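Local coordinates for FMN reductase (NADPH) (Bacillus subtilis, PDB 3N2S), which uses NADPH with a bound FMN in flavin reduction, and also reduces nitroaromatic compounds, quinones and azo dyes, working as a homodimer, at residues 12-17 with 164-169; 67-72 with 133-138. All coordinates share one frame; numbering follows the deposited sequence.

Both contacts carry residues of one FMN pocket, contact 1 through 12-17 alone, and contact 2 is nested inside the loop that contact 1 closes. Contact 1 joins two loops, 12-17 and 164-169, partly buried and reaching solvent around A167 to L169; one backbone N-H, a water and an arginine reach backbone carbonyls across it. Contact 2 is buried and sets loop 67-72 against 133-138 at the end of strand 131-135, with apolar side chains meeting and FMN supplying the polar ties. Residues 12-17 serve the phosphate and one side of the pyrimidine, 67-72 and 133-138 bind N3, O4 and N5, and the contacts share O2. R15 packs on C133 and Y69, and K72 NZ probably hydrogen-bonds F17 O.

Contact 1. Residues 12-17 with 164-169; sequences RSIRSF and GHPANL. With FMN (flavin mononucleotide), chain E.
The guanidinium of R12 meets the carbonyl of L169 edge-on: NH2 gives O a bond of 3.0 Å lying near the guanidinium plane, though it rises 41° out of the carbonyl plane. Bends at chi2 and chi3 curl the R12 chain so that CD also passes L169 O, while NE is held by N10. A lysine in place of R12 would probably lose this paired grip, leaving L169 O or N10 O without its mate. I14 CD1 points at the same carbonyl, and its CG2 branch lies 3.8 Å from P166 CB. F17 sets its ring beside the G164 backbone, CE1 3.4 Å from G164 N, with H165 O at the ring edge. F17 and P166 form a single beta bridge, in which A167 N bonds S16 O at 2.8 Å. In this nitroreductase-family fold the loop after helix 3-9 is thereby tied to the loop leaving strand 155-164, while S13 and R15 turn to FMN. S13 holds the phosphate through N to O2P and OG to O3P. R15, extended from CG to NE, reaches the pyrimidine edge, NE to O2 at 2.7 Å and NH2 to N1 at 3.1 Å. A water accepts from R15 N and donates to N168 O.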
loop_
_atom_site.group_PDB
_atom_site.type_symbol
_atom_site.label_atom_id
_atom_site.label_comp_id
_atom_site.label_asym_id
_atom_site.label_seq_id
_atom_site.Cartn_x
_atom_site.Cartn_y
_atom_site.Cartn_z
ATOM N N ARG A 12 -0.828 11.031 -13.261
ATOM C CA ARG A 12 -2.186 11.535 -13.134
ATOM C C ARG A 12 -3.112 10.370 -13.429
ATOM O O ARG A 12 -2.750 9.477 -14.209
ATOM C CB ARG A 12 -2.489 12.790 -13.990
ATOM C CG ARG A 12 -2.870 12.566 -15.471
ATOM C CD ARG A 12 -1.745 11.979 -16.341
ATOM N NE ARG A 12 -0.471 12.701 -16.206
ATOM C CZ ARG A 12 -0.153 13.814 -16.865
ATOM N NH1 ARG A 12 1.022 14.393 -16.668
ATOM N NH2 ARG A 12 -1.014 14.369 -17.706
ATOM N N SER A 13 -4.279 10.340 -12.748
ATOM C CA SER A 13 -5.286 9.303 -12.957
ATOM C C SER A 13 -5.878 9.497 -14.354
ATOM O O SER A 13 -6.155 10.633 -14.758
ATOM C CB SER A 13 -6.378 9.396 -11.897
ATOM O OG SER A 13 -5.852 9.012 -10.636
ATOM N N ILE A 14 -6.024 8.402 -15.102
ATOM C CA ILE A 14 -6.594 8.456 -16.441
ATOM C C ILE A 14 -7.983 7.821 -16.361
ATOM O O ILE A 14 -8.139 6.678 -15.897
ATOM C CB ILE A 14 -5.649 7.773 -17.483
ATOM C CG1 ILE A 14 -4.295 8.528 -17.611
ATOM C CG2 ILE A 14 -6.352 7.580 -18.830
ATOM C CD1 ILE A 14 -4.347 10.035 -18.106
ATOM N N ARG A 15 -8.992 8.579 -16.772
ATOM C CA ARG A 15 -10.366 8.106 -16.687
ATOM C C ARG A 15 -11.026 8.018 -18.067
ATOM O O ARG A 15 -12.235 7.841 -18.164
ATOM C CB ARG A 15 -11.175 8.991 -15.718
ATOM C CG ARG A 15 -10.684 8.898 -14.281
ATOM C CD ARG A 15 -11.492 9.821 -13.377
ATOM N NE ARG A 15 -11.042 9.719 -11.986
ATOM C CZ ARG A 15 -10.071 10.455 -11.460
ATOM N NH1 ARG A 15 -9.466 11.387 -12.188
ATOM N NH2 ARG A 15 -9.735 10.304 -10.183
ATOM N N SER A 16 -10.214 8.112 -19.128
ATOM C CA SER A 16 -10.704 8.016 -20.498
ATOM C C SER A 16 -9.716 7.163 -21.273
ATOM O O SER A 16 -8.575 7.562 -21.498
ATOM C CB SER A 16 -10.870 9.405 -21.115
ATOM O OG SER A 16 -11.402 9.281 -22.423
ATOM N N PHE A 17 -10.153 5.982 -21.655
ATOM C CA PHE A 17 -9.311 5.015 -22.353
ATOM C C PHE A 17 -9.858 4.646 -23.708
ATOM O O PHE A 17 -11.059 4.711 -23.904
ATOM C CB PHE A 17 -9.207 3.714 -21.527
ATOM C CG PHE A 17 -8.594 3.848 -20.162
ATOM C CD1 PHE A 17 -7.214 4.012 -20.012
ATOM C CD2 PHE A 17 -9.378 3.734 -19.016
ATOM C CE1 PHE A 17 -6.627 4.057 -18.736
ATOM C CE2 PHE A 17 -8.800 3.814 -17.743
ATOM C CZ PHE A 17 -7.428 3.967 -17.611
ATOM N N GLY A 164 -5.178 1.004 -19.205
ATOM C CA GLY A 164 -5.446 1.067 -20.637
ATOM C C GLY A 164 -4.652 2.123 -21.372
ATOM O O GLY A 164 -3.813 2.815 -20.781
ATOM N N HIS A 165 -4.931 2.249 -22.673
ATOM C CA HIS A 165 -4.306 3.223 -23.566
ATOM C C HIS A 165 -5.090 4.505 -23.381
ATOM O O HIS A 165 -6.299 4.493 -23.585
ATOM C CB HIS A 165 -4.375 2.738 -25.036
ATOM C CG HIS A 165 -3.534 1.526 -25.289
ATOM N ND1 HIS A 165 -2.197 1.639 -25.602
ATOM C CD2 HIS A 165 -3.851 0.210 -25.202
ATOM C CE1 HIS A 165 -1.748 0.400 -25.723
ATOM N NE2 HIS A 165 -2.706 -0.493 -25.496
ATOM N N PRO A 166 -4.476 5.607 -22.899
ATOM C CA PRO A 166 -5.271 6.818 -22.663
ATOM C C PRO A 166 -5.865 7.432 -23.937
ATOM O O PRO A 166 -5.184 7.484 -24.959
ATOM C CB PRO A 166 -4.276 7.765 -21.979
ATOM C CG PRO A 166 -3.130 6.885 -21.513
ATOM C CD PRO A 166 -3.059 5.812 -22.542
ATOM N N ALA A 167 -7.133 7.860 -23.868
ATOM C CA ALA A 167 -7.842 8.552 -24.951
ATOM C C ALA A 167 -7.735 10.083 -24.704
ATOM O O ALA A 167 -7.905 10.883 -25.618
ATOM C CB ALA A 167 -9.295 8.124 -24.985
ATOM N N ASN A 168 -7.449 10.467 -23.448
ATOM C CA ASN A 168 -7.269 11.842 -22.970
ATOM C C ASN A 168 -6.226 11.768 -21.847
ATOM O O ASN A 168 -6.359 10.918 -20.962
ATOM C CB ASN A 168 -8.611 12.402 -22.454
ATOM C CG ASN A 168 -8.608 13.856 -22.046
ATOM O OD1 ASN A 168 -7.838 14.306 -21.182
ATOM N ND2 ASN A 168 -9.536 14.614 -22.613
ATOM N N LEU A 169 -5.181 12.612 -21.901
ATOM C CA LEU A 169 -4.098 12.598 -20.908
ATOM C C LEU A 169 -4.372 13.361 -19.620
ATOM O O LEU A 169 -3.590 13.231 -18.675
ATOM C CB LEU A 169 -2.734 13.005 -21.511
ATOM C CG LEU A 169 -2.129 12.087 -22.598
ATOM C CD1 LEU A 169 -0.986 12.777 -23.313
ATOM C CD2 LEU A 169 -1.647 10.735 -22.024
HETATM N N1 FMN E . -10.657 7.714 -8.727
HETATM C C2 FMN E . -11.881 7.464 -9.264
HETATM O O2 FMN E . -12.273 8.087 -10.268
HETATM N N3 FMN E . -12.702 6.530 -8.715
HETATM C C4 FMN E . -12.428 5.727 -7.635
HETATM O O4 FMN E . -13.217 4.883 -7.189
HETATM C C4A FMN E . -11.096 5.938 -7.024
HETATM N N5 FMN E . -10.704 5.184 -6.027
HETATM C C5A FMN E . -9.368 5.327 -5.595
HETATM C C6 FMN E . -8.907 4.430 -4.595
HETATM C C7 FMN E . -7.578 4.438 -4.196
HETATM C C7M FMN E . -7.097 3.390 -3.203
HETATM C C8 FMN E . -6.677 5.449 -4.713
HETATM C C8M FMN E . -5.262 5.538 -4.261
HETATM C C9 FMN E . -7.129 6.376 -5.698
HETATM C C9A FMN E . -8.471 6.352 -6.142
HETATM N N10 FMN E . -8.966 7.176 -7.187
HETATM C C10 FMN E . -10.216 7.008 -7.696
HETATM C "C1'" FMN E . -8.075 8.194 -7.787
HETATM C "C2'" FMN E . -7.952 9.391 -6.834
HETATM O "O2'" FMN E . -9.112 10.104 -6.941
HETATM C "C3'" FMN E . -6.793 10.245 -7.342
HETATM O "O3'" FMN E . -5.586 9.433 -7.223
HETATM C "C4'" FMN E . -6.667 11.628 -6.562
HETATM O "O4'" FMN E . -7.732 12.478 -7.033
HETATM C "C5'" FMN E . -5.343 12.329 -6.971
HETATM O "O5'" FMN E . -5.398 12.531 -8.414
HETATM P P FMN E . -4.211 12.029 -9.389
HETATM O O1P FMN E . -2.925 12.719 -9.010
HETATM O O2P FMN E . -4.833 12.377 -10.723
HETATM O O3P FMN E . -4.222 10.499 -9.224
HETATM O O HOH W 1 -8.520 10.744 -18.747
#

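Contact 2. Residues 67-72 with 133-138; sequences QPYVEK and CYIGGI. With FMN (flavin mononucleotide), chain E.
I135 touches Q67, Y69 and V70. Its CD1 touches two of them, Y69 CE1 at 3.6 Å and Q67 OE1 at 3.7 Å, and meets the tyrosine ring at its edge. V70 CG2 rests against CG1 and CG2 of I135. V70 and I135 also share F76 of strand 75-82, which continues the apolar patch into the sheet. Q67 lays its CB over one face of the Y69 ring, offset toward the rim, and runs on, extended beyond CG, to the flavin. There its amide makes a paired bond with the pyrimidine: OE1 accepts from FMN N3 at 2.7 Å and NE2 donates to FMN O4 at 3.0 Å. A64 O takes a further bond from NE2, which would hold the amide in this orientation. The protein belongs to the flavin oxidoreductase frp family; here the end of strand 131-135 runs along the isoalloxazine. G136 N bonds FMN N5 at 2.8 Å, nearly straight at 172°, and G137 N joins NE2 in gripping FMN O4. At G136 a CB would collide with the flavin, and at G137 one would strike Q67 NE2. Y69 OH donates to FMN O2 at 2.8 Å, an oxygen that also accepts from R15 NE. C133 SG approaches the Y69 ring obliquely, a sulfur-aromatic contact 5.2 Å from SG to the centroid.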
loop_
_atom_site.group_PDB
_atom_site.type_symbol
_atom_site.label_atom_id
_atom_site.label_comp_id
_atom_site.label_asym_id
_atom_site.label_seq_id
_atom_site.Cartn_x
_atom_site.Cartn_y
_atom_site.Cartn_z
ATOM N N GLN A 67 -18.867 4.068 -12.756
ATOM C CA GLN A 67 -17.598 4.603 -13.193
ATOM C C GLN A 67 -17.305 3.924 -14.528
ATOM O O GLN A 67 -16.959 2.751 -14.541
ATOM C CB GLN A 67 -16.518 4.359 -12.126
ATOM C CG GLN A 67 -16.892 4.988 -10.778
ATOM C CD GLN A 67 -15.709 5.150 -9.870
ATOM O OE1 GLN A 67 -14.666 5.629 -10.292
ATOM N NE2 GLN A 67 -15.858 4.790 -8.598
ATOM N N PRO A 68 -17.537 4.620 -15.670
ATOM C CA PRO A 68 -17.417 3.964 -16.993
ATOM C C PRO A 68 -16.047 3.433 -17.390
ATOM O O PRO A 68 -15.947 2.506 -18.198
ATOM C CB PRO A 68 -17.916 5.040 -17.976
ATOM C CG PRO A 68 -17.734 6.332 -17.243
ATOM C CD PRO A 68 -18.020 6.006 -15.807
ATOM N N TYR A 69 -14.995 4.016 -16.825
ATOM C CA TYR A 69 -13.606 3.639 -17.041
ATOM C C TYR A 69 -13.248 2.303 -16.346
ATOM O O TYR A 69 -12.141 1.807 -16.512
ATOM C CB TYR A 69 -12.658 4.790 -16.676
ATOM C CG TYR A 69 -13.102 5.612 -15.477
ATOM C CD1 TYR A 69 -12.560 5.385 -14.211
ATOM C CD2 TYR A 69 -14.037 6.640 -15.615
ATOM C CE1 TYR A 69 -12.952 6.148 -13.109
ATOM C CE2 TYR A 69 -14.452 7.397 -14.517
ATOM C CZ TYR A 69 -13.902 7.146 -13.264
ATOM O OH TYR A 69 -14.285 7.913 -12.198
ATOM N N VAL A 70 -14.220 1.685 -15.660
ATOM C CA VAL A 70 -14.094 0.350 -15.052
ATOM C C VAL A 70 -14.460 -0.646 -16.182
ATOM O O VAL A 70 -13.839 -1.705 -16.289
ATOM C CB VAL A 70 -15.034 0.201 -13.815
ATOM C CG1 VAL A 70 -15.220 -1.268 -13.409
ATOM C CG2 VAL A 70 -14.510 1.021 -12.631
ATOM N N GLU A 71 -15.475 -0.299 -17.022
ATOM C CA GLU A 71 -15.886 -1.158 -18.154
ATOM C C GLU A 71 -14.998 -0.912 -19.343
ATOM O O GLU A 71 -14.592 -1.868 -20.000
ATOM C CB GLU A 71 -17.317 -0.848 -18.635
ATOM C CG GLU A 71 -18.442 -1.344 -17.773
ATOM C CD GLU A 71 -19.791 -1.254 -18.467
ATOM O OE1 GLU A 71 -20.593 -0.378 -18.080
ATOM O OE2 GLU A 71 -20.054 -2.063 -19.386
ATOM N N LYS A 72 -14.795 0.377 -19.694
ATOM C CA LYS A 72 -14.017 0.771 -20.880
ATOM C C LYS A 72 -12.585 1.047 -20.510
ATOM O O LYS A 72 -12.240 2.165 -20.112
ATOM C CB LYS A 72 -14.645 1.998 -21.581
ATOM C CG LYS A 72 -14.083 2.248 -22.983
ATOM C CD LYS A 72 -14.622 3.546 -23.603
ATOM C CE LYS A 72 -14.426 3.597 -25.102
ATOM N NZ LYS A 72 -12.993 3.656 -25.482
ATOM N N CYS A 133 -6.061 4.094 -13.194
ATOM C CA CYS A 133 -6.945 4.722 -12.225
ATOM C C CYS A 133 -7.342 3.684 -11.197
ATOM O O CYS A 133 -7.881 2.631 -11.553
ATOM C CB CYS A 133 -8.167 5.406 -12.845
ATOM S SG CYS A 133 -9.040 6.504 -11.689
ATOM N N TYR A 134 -7.022 3.965 -9.920
ATOM C CA TYR A 134 -7.430 3.096 -8.806
ATOM C C TYR A 134 -8.925 3.273 -8.624
ATOM O O TYR A 134 -9.438 4.360 -8.870
ATOM C CB TYR A 134 -6.739 3.520 -7.516
ATOM C CG TYR A 134 -5.327 3.019 -7.369
ATOM C CD1 TYR A 134 -5.040 1.912 -6.575
ATOM C CD2 TYR A 134 -4.264 3.667 -7.999
ATOM C CE1 TYR A 134 -3.738 1.447 -6.427
ATOM C CE2 TYR A 134 -2.955 3.227 -7.841
ATOM C CZ TYR A 134 -2.699 2.107 -7.063
ATOM O OH TYR A 134 -1.421 1.686 -6.879
ATOM N N ILE A 135 -9.639 2.201 -8.223
ATOM C CA ILE A 135 -11.098 2.217 -8.046
ATOM C C ILE A 135 -11.472 1.660 -6.666
ATOM O O ILE A 135 -11.719 0.464 -6.514
ATOM C CB ILE A 135 -11.862 1.472 -9.189
ATOM C CG1 ILE A 135 -11.391 1.929 -10.639
ATOM C CG2 ILE A 135 -13.425 1.569 -8.986
ATOM C CD1 ILE A 135 -11.749 3.410 -11.056
ATOM N N GLY A 136 -11.501 2.548 -5.692
ATOM C CA GLY A 136 -11.902 2.230 -4.322
ATOM C C GLY A 136 -13.414 2.150 -4.203
ATOM O O GLY A 136 -13.924 1.641 -3.208
ATOM N N GLY A 137 -14.119 2.664 -5.216
ATOM C CA GLY A 137 -15.574 2.664 -5.313
ATOM C C GLY A 137 -16.206 1.296 -5.145
ATOM O O GLY A 137 -17.342 1.201 -4.673
ATOM N N ILE A 138 -15.470 0.215 -5.480
ATOM C CA ILE A 138 -15.951 -1.169 -5.276
ATOM C C ILE A 138 -16.271 -1.443 -3.776
ATOM O O ILE A 138 -17.098 -2.309 -3.473
ATOM C CB ILE A 138 -15.014 -2.264 -5.873
ATOM C CG1 ILE A 138 -13.643 -2.311 -5.161
ATOM C CG2 ILE A 138 -14.888 -2.127 -7.398
ATOM C CD1 ILE A 138 -12.859 -3.604 -5.384
HETATM N N1 FMN E . -10.657 7.714 -8.727
HETATM C C2 FMN E . -11.881 7.464 -9.264
HETATM O O2 FMN E . -12.273 8.087 -10.268
HETATM N N3 FMN E . -12.702 6.530 -8.715
HETATM C C4 FMN E . -12.428 5.727 -7.635
HETATM O O4 FMN E . -13.217 4.883 -7.189
HETATM C C4A FMN E . -11.096 5.938 -7.024
HETATM N N5 FMN E . -10.704 5.184 -6.027
HETATM C C5A FMN E . -9.368 5.327 -5.595
HETATM C C6 FMN E . -8.907 4.430 -4.595
HETATM C C7 FMN E . -7.578 4.438 -4.196
HETATM C C7M FMN E . -7.097 3.390 -3.203
HETATM C C8 FMN E . -6.677 5.449 -4.713
HETATM C C8M FMN E . -5.262 5.538 -4.261
HETATM C C9 FMN E . -7.129 6.376 -5.698
HETATM C C9A FMN E . -8.471 6.352 -6.142
HETATM N N10 FMN E . -8.966 7.176 -7.187
HETATM C C10 FMN E . -10.216 7.008 -7.696
HETATM C "C1'" FMN E . -8.075 8.194 -7.787
HETATM C "C2'" FMN E . -7.952 9.391 -6.834
HETATM O "O2'" FMN E . -9.112 10.104 -6.941
HETATM C "C3'" FMN E . -6.793 10.245 -7.342
HETATM O "O3'" FMN E . -5.586 9.433 -7.223
HETATM C "C4'" FMN E . -6.667 11.628 -6.562
HETATM O "O4'" FMN E . -7.732 12.478 -7.033
HETATM C "C5'" FMN E . -5.343 12.329 -6.971
HETATM O "O5'" FMN E . -5.398 12.531 -8.414
HETATM P P FMN E . -4.211 12.029 -9.389
HETATM O O1P FMN E . -2.925 12.719 -9.010
HETATM O O2P FMN E . -4.833 12.377 -10.723
HETATM O O3P FMN E . -4.222 10.499 -9.224
#